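Local coordinates for protein eukaryotic translation initiation factor 4 gamma 5 (Trypanosoma cruzi, PDB 6OZU) that probably serves as a translation initiation scaffold, its helical MIF4G domain being of the kind that in relatives docks the RNA helicase eIF4A, at residues 90-95 and 147-152. Numbering follows the deposited sequence.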
ATOM      1  N   ALA A  90       0.418 -14.624   6.355  1.00 59.60           N
ATOM      2  CA  ALA A  90      -0.117 -13.659   7.317  1.00 59.14           C
ATOM      3  C   ALA A  90      -0.109 -12.251   6.695  1.00 61.41           C
ATOM      4  O   ALA A  90      -1.058 -11.501   6.926  1.00 62.28           O
ATOM      5  CB  ALA A  90       0.678 -13.690   8.605  1.00 60.93           C
ATOM      6  N   ILE A  91       0.934 -11.909   5.873  1.00 54.66           N
ATOM      7  CA  ILE A  91       1.020 -10.645   5.109  1.00 51.35           C
ATOM      8  C   ILE A  91      -0.127 -10.604   4.078  1.00 53.17           C
ATOM      9  O   ILE A  91      -0.829  -9.606   4.027  1.00 51.75           O
ATOM     10  CB  ILE A  91       2.427 -10.366   4.498  1.00 52.78           C
ATOM     11  CG1 ILE A  91       3.482 -10.159   5.608  1.00 53.11           C
ATOM     12  CG2 ILE A  91       2.404  -9.134   3.595  1.00 52.71           C
ATOM     13  CD1 ILE A  91       4.909 -10.552   5.207  1.00 54.83           C
ATOM     14  N   ILE A  92      -0.388 -11.721   3.354  1.00 51.04           N
ATOM     15  CA  ILE A  92      -1.502 -11.840   2.386  1.00 51.03           C
ATOM     16  C   ILE A  92      -2.845 -11.546   3.069  1.00 58.53           C
ATOM     17  O   ILE A  92      -3.571 -10.662   2.613  1.00 60.35           O
ATOM     18  CB  ILE A  92      -1.507 -13.217   1.657  1.00 53.83           C
ATOM     19  CG1 ILE A  92      -0.330 -13.326   0.663  1.00 52.80           C
ATOM     20  CG2 ILE A  92      -2.851 -13.498   0.965  1.00 53.14           C
ATOM     21  CD1 ILE A  92       0.020 -14.760   0.213  1.00 52.66           C
ATOM     22  N   ARG A  93      -3.132 -12.238   4.173  1.00 54.57           N
ATOM     23  CA  ARG A  93      -4.351 -12.084   4.972  1.00 55.28           C
ATOM     24  C   ARG A  93      -4.493 -10.675   5.553  1.00 57.66           C
ATOM     25  O   ARG A  93      -5.583 -10.102   5.501  1.00 56.26           O
ATOM     26  CB  ARG A  93      -4.433 -13.152   6.096  1.00 54.87           C
ATOM     27  CG  ARG A  93      -4.792 -14.535   5.595  1.00 72.34           C
ATOM     28  CD  ARG A  93      -5.044 -15.554   6.714  1.00 90.73           C
ATOM     29  NE  ARG A  93      -3.983 -16.567   6.785  1.00 92.27           N
ATOM     30  CZ  ARG A  93      -3.025 -16.597   7.712  1.00 93.92           C
ATOM     31  NH1 ARG A  93      -3.011 -15.699   8.697  1.00 65.11           N
ATOM     32  NH2 ARG A  93      -2.084 -17.532   7.673  1.00 72.97           N
ATOM     33  N   GLN A  94      -3.409 -10.125   6.127  1.00 55.62           N
ATOM     34  CA  GLN A  94      -3.452  -8.786   6.714  1.00 55.81           C
ATOM     35  C   GLN A  94      -3.599  -7.680   5.641  1.00 56.63           C
ATOM     36  O   GLN A  94      -4.219  -6.662   5.942  1.00 56.20           O
ATOM     37  CB  GLN A  94      -2.274  -8.539   7.674  1.00 58.07           C
ATOM     38  CG  GLN A  94      -2.492  -7.426   8.723  1.00 66.11           C
ATOM     39  CD  GLN A  94      -3.690  -7.581   9.629  1.00 84.89           C
ATOM     40  OE1 GLN A  94      -4.500  -6.660   9.780  1.00 83.91           O
ATOM     41  NE2 GLN A  94      -3.823  -8.729  10.266  1.00 80.28           N
ATOM     42  N   CYS A  95      -3.129  -7.915   4.388  1.00 52.24           N
ATOM     43  CA  CYS A  95      -3.297  -6.989   3.235  1.00 51.16           C
ATOM     44  C   CYS A  95      -4.761  -6.999   2.853  1.00 53.78           C
ATOM     45  O   CYS A  95      -5.345  -5.965   2.573  1.00 51.82           O
ATOM     46  CB  CYS A  95      -2.447  -7.428   2.046  1.00 51.85           C
ATOM     47  SG  CYS A  95      -0.731  -6.880   2.111  1.00 55.54           S
ATOM     48  N   LEU A 147       5.884  -6.458  -1.253  1.00 53.09           N
ATOM     49  CA  LEU A 147       5.142  -7.091  -0.153  1.00 52.40           C
ATOM     50  C   LEU A 147       3.636  -7.286  -0.397  1.00 57.94           C
ATOM     51  O   LEU A 147       2.979  -7.889   0.443  1.00 60.92           O
ATOM     52  CB  LEU A 147       5.363  -6.300   1.161  1.00 50.93           C
ATOM     53  CG  LEU A 147       6.765  -6.309   1.715  1.00 53.19           C
ATOM     54  CD1 LEU A 147       6.870  -5.387   2.895  1.00 51.92           C
ATOM     55  CD2 LEU A 147       7.206  -7.734   2.075  1.00 53.70           C
ATOM     56  N   VAL A 148       3.089  -6.764  -1.491  1.00 52.50           N
ATOM     57  CA  VAL A 148       1.677  -6.891  -1.832  1.00 51.75           C
ATOM     58  C   VAL A 148       1.575  -7.352  -3.280  1.00 62.29           C
ATOM     59  O   VAL A 148       2.383  -6.936  -4.134  1.00 63.95           O
ATOM     60  CB  VAL A 148       0.843  -5.614  -1.523  1.00 53.82           C
ATOM     61  CG1 VAL A 148       1.128  -4.475  -2.500  1.00 52.49           C
ATOM     62  CG2 VAL A 148      -0.640  -5.924  -1.489  1.00 53.70           C
ATOM     63  N   ARG A 149       0.591  -8.221  -3.547  1.00 61.30           N
ATOM     64  CA  ARG A 149       0.342  -8.785  -4.870  1.00 62.40           C
ATOM     65  C   ARG A 149      -0.155  -7.703  -5.822  1.00 66.19           C
ATOM     66  O   ARG A 149      -0.941  -6.849  -5.420  1.00 65.73           O
ATOM     67  CB  ARG A 149      -0.708  -9.916  -4.784  1.00 65.73           C
ATOM     68  CG  ARG A 149      -0.395 -11.058  -3.818  1.00 73.48           C
ATOM     69  CD  ARG A 149      -1.666 -11.768  -3.367  1.00 78.39           C
ATOM     70  NE  ARG A 149      -1.436 -13.197  -3.202  1.00 92.53           N
ATOM     71  CZ  ARG A 149      -2.365 -14.077  -2.843  1.00113.28           C
ATOM     72  NH1 ARG A 149      -3.608 -13.677  -2.583  1.00106.83           N
ATOM     73  NH2 ARG A 149      -2.059 -15.363  -2.723  1.00 98.29           N
ATOM     74  N   GLU A 150       0.270  -7.769  -7.091  1.00 64.66           N
ATOM     75  CA  GLU A 150      -0.141  -6.864  -8.176  1.00 64.94           C
ATOM     76  C   GLU A 150      -1.692  -6.817  -8.238  1.00 67.40           C
ATOM     77  O   GLU A 150      -2.262  -5.748  -8.445  1.00 66.64           O
ATOM     78  CB  GLU A 150       0.440  -7.384  -9.505  1.00 67.77           C
ATOM     79  CG  GLU A 150       0.855  -6.317 -10.513  1.00 85.57           C
ATOM     80  CD  GLU A 150       1.293  -6.823 -11.880  1.00110.10           C
ATOM     81  OE1 GLU A 150       2.412  -7.377 -11.979  1.00114.21           O
ATOM     82  OE2 GLU A 150       0.535  -6.641 -12.860  1.00 90.22           O
ATOM     83  N   LYS A 151      -2.353  -7.973  -7.986  1.00 63.32           N
ATOM     84  CA  LYS A 151      -3.816  -8.173  -7.954  1.00 63.17           C
ATOM     85  C   LYS A 151      -4.532  -7.344  -6.883  1.00 64.44           C
ATOM     86  O   LYS A 151      -5.678  -6.952  -7.095  1.00 64.55           O
ATOM     87  CB  LYS A 151      -4.207  -9.660  -7.781  1.00 67.32           C
ATOM     88  CG  LYS A 151      -3.089 -10.711  -7.813  1.00 82.04           C
ATOM     89  CD  LYS A 151      -3.564 -11.969  -7.078  1.00 93.01           C
ATOM     90  CE  LYS A 151      -2.918 -13.259  -7.525  1.00100.14           C
ATOM     91  NZ  LYS A 151      -3.513 -13.773  -8.792  1.00106.19           N
ATOM     92  N   VAL A 152      -3.880  -7.106  -5.732  1.00 58.66           N
ATOM     93  CA  VAL A 152      -4.434  -6.291  -4.634  1.00 57.54           C
ATOM     94  C   VAL A 152      -4.468  -4.823  -5.064  1.00 56.54           C
ATOM     95  O   VAL A 152      -5.486  -4.145  -4.891  1.00 55.35           O
ATOM     96  CB  VAL A 152      -3.658  -6.489  -3.300  1.00 62.27           C
ATOM     97  CG1 VAL A 152      -4.167  -5.549  -2.194  1.00 61.07           C
ATOM     98  CG2 VAL A 152      -3.738  -7.946  -2.837  1.00 63.84           C
TER
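The carbonyl oxygen of L147 is turned at helix 82-112 and meets it between two side chains. I91 CG2 sits 3.4 Å from L147 O and close to the line of its C=O bond, while C95 SG stands off to one side at 4.2 Å from the same L147 O. These are van der Waals approaches to a polar atom rather than bonds to it. I91 presents this methyl because CG1 lies beside the backbone N (chi1 -65°), which leaves CG2 anti to that nitrogen. C95 lies one turn on, its N donating to I91 O at 2.9 Å, and its side chain meets L147 from the same flank of the helix.

V148 comes next and puts its CG2 3.7 Å from C95 SG, an apolar touch with L142 of helix 118-144 packed beside both residues. The MIF4G domain is an all-helical, HEAT-like stack of antiparallel helices, and here the connection from helix 118-144 to helix 150-162 packs against the first half of long helix 82-112. V70 of helix 63-76 adds a further wall, touching I91 and L147.

On the exposed side of the contact, R149 lays one face of its guanidinium on I92. I92 CG2 is 3.6 Å from NH1 of R149, and I92 CD1 is 3.6 Å from NH2 of R149, so the isoleucine spans both terminal nitrogens, its chain running at about a right angle to the arginine's. A bend at chi3 (144°) turns the flat group over the aliphatic branches. R149 stands at the N-cap position, just before helix 150-162, and V152 N donates to R149 O at 3.0 Å as the first turn begins.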